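Local coordinates for protein interferon (Danio rerio, PDB 3PIV) that probably acts as a secreted antiviral cytokine of the type I interferon family, signalling by binding cytokine receptors, at residues 4-9 with 93-98. Numbering follows the deposited sequence.
Sequences CEWLGR and SSDLKE
With CG of Trp6 swung opposite its own carbonyl carbon (chi1 -58°), the indole lies against Asp95, while Glu98, CG trans to its backbone N (chi1 179°) and extended beyond, reaches out to the NE1 edge of the same ring. Asp95 lays its CB over the five-membered ring as a CH-pi contact, 3.7 Å from CB to the ring centroid of Trp6. Its carboxylate, tilted 33° from the ring, carries OD2 above the CE3-CZ3 edge of the six-membered ring, 3.7 Å from Trp6 CE3. At the rim, Trp6 NE1 gives a nearly straight hydrogen bond to Glu98 OE2 (3.1 Å); the oxygen sits in the indole plane but is approached from above the carboxylate plane. Arg102 forms a salt bridge with that same OE2, which therefore has two partners, the indole N-H and a guanidinium group. In this helical-bundle cytokine of the type I interferon family, the 3-10 turn 5-7, which precedes helix 10-23 in the chain, packs on helix 79-101, and the Cys4-Cys99 disulfide ties the N-terminal segment covalently to that helix. At the CB end of the indole, Leu96 CD2 meets three apolar neighbours: Cys4 SG at 3.7 Å, Trp6 CB at 3.9 Å and Leu7 CD2 at 4.1 Å. Leu96 also touches Val56 of helix 48-66.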
# COMPACT_ATOMS: atom_id res chain seq x y z
N CYS A 4 -2.47 17.58 -9.91
CA CYS A 4 -2.63 17.26 -8.49
C CYS A 4 -1.42 17.70 -7.68
O CYS A 4 -0.36 17.08 -7.74
CB CYS A 4 -2.88 15.76 -8.30
SG CYS A 4 -3.16 15.25 -6.56
N GLU A 5 -1.59 18.76 -6.90
CA GLU A 5 -0.53 19.29 -6.06
C GLU A 5 0.06 18.24 -5.12
O GLU A 5 1.26 18.25 -4.83
CB GLU A 5 -1.05 20.48 -5.25
CG GLU A 5 -0.40 20.64 -3.87
CD GLU A 5 1.07 21.07 -3.95
OE1 GLU A 5 1.39 21.92 -4.81
OE2 GLU A 5 1.88 20.58 -3.14
N TRP A 6 -0.78 17.32 -4.64
CA TRP A 6 -0.38 16.45 -3.54
C TRP A 6 0.59 15.33 -3.93
O TRP A 6 1.04 14.56 -3.08
CB TRP A 6 -1.60 15.90 -2.82
CG TRP A 6 -2.47 17.01 -2.29
CD1 TRP A 6 -3.73 17.35 -2.70
CD2 TRP A 6 -2.12 17.94 -1.25
NE1 TRP A 6 -4.19 18.43 -1.98
CE2 TRP A 6 -3.22 18.81 -1.09
CE3 TRP A 6 -0.99 18.12 -0.45
CZ2 TRP A 6 -3.22 19.84 -0.15
CZ3 TRP A 6 -0.99 19.14 0.48
CH2 TRP A 6 -2.10 19.99 0.63
N LEU A 7 0.93 15.27 -5.22
CA LEU A 7 1.98 14.38 -5.71
C LEU A 7 3.36 14.96 -5.44
O LEU A 7 4.39 14.37 -5.79
CB LEU A 7 1.83 14.14 -7.21
CG LEU A 7 0.60 13.36 -7.67
CD1 LEU A 7 0.44 13.51 -9.17
CD2 LEU A 7 0.72 11.89 -7.25
N GLY A 8 3.40 16.14 -4.83
CA GLY A 8 4.66 16.80 -4.56
C GLY A 8 5.30 16.29 -3.30
O GLY A 8 4.63 16.04 -2.29
N ARG A 9 6.62 16.11 -3.34
CA ARG A 9 7.37 15.66 -2.18
C ARG A 9 6.95 14.25 -1.74
O ARG A 9 7.14 13.87 -0.59
CB ARG A 9 7.23 16.66 -1.03
CG ARG A 9 8.01 17.96 -1.26
CD ARG A 9 7.69 19.03 -0.20
NE ARG A 9 8.15 18.66 1.15
CZ ARG A 9 7.34 18.44 2.18
NH1 ARG A 9 6.02 18.54 2.02
NH2 ARG A 9 7.84 18.11 3.36
N SER A 93 -2.97 9.93 1.71
CA SER A 93 -4.13 9.45 1.00
C SER A 93 -5.27 10.46 1.06
O SER A 93 -5.88 10.78 0.05
CB SER A 93 -4.57 8.10 1.55
OG SER A 93 -5.71 7.64 0.85
N SER A 94 -5.55 10.97 2.24
CA SER A 94 -6.58 11.99 2.39
C SER A 94 -6.32 13.26 1.53
O SER A 94 -7.25 13.87 1.02
CB SER A 94 -6.75 12.37 3.86
OG SER A 94 -7.51 13.55 3.96
N ASP A 95 -5.06 13.66 1.37
CA ASP A 95 -4.74 14.76 0.46
C ASP A 95 -5.03 14.43 -1.01
O ASP A 95 -5.64 15.23 -1.72
CB ASP A 95 -3.28 15.20 0.62
CG ASP A 95 -2.99 15.78 1.99
OD1 ASP A 95 -3.95 16.09 2.72
OD2 ASP A 95 -1.80 15.91 2.35
N LEU A 96 -4.58 13.26 -1.46
CA LEU A 96 -4.82 12.81 -2.83
C LEU A 96 -6.30 12.66 -3.16
O LEU A 96 -6.72 12.88 -4.31
CB LEU A 96 -4.10 11.48 -3.11
CG LEU A 96 -2.58 11.62 -3.21
CD1 LEU A 96 -1.88 10.28 -3.20
CD2 LEU A 96 -2.21 12.41 -4.46
N LYS A 97 -7.10 12.28 -2.17
CA LYS A 97 -8.54 12.16 -2.37
C LYS A 97 -9.13 13.49 -2.83
O LYS A 97 -10.14 13.54 -3.52
CB LYS A 97 -9.24 11.70 -1.08
CG LYS A 97 -9.11 10.22 -0.79
CD LYS A 97 -9.65 9.90 0.61
CE LYS A 97 -10.08 8.45 0.76
NZ LYS A 97 -8.90 7.63 1.01
N GLU A 98 -8.50 14.58 -2.42
CA GLU A 98 -8.95 15.88 -2.87
C GLU A 98 -8.87 15.98 -4.40
O GLU A 98 -9.84 16.38 -5.05
CB GLU A 98 -8.15 16.99 -2.18
CG GLU A 98 -8.53 18.39 -2.60
CD GLU A 98 -7.63 19.45 -1.97
OE1 GLU A 98 -7.81 19.74 -0.77
OE2 GLU A 98 -6.74 19.98 -2.68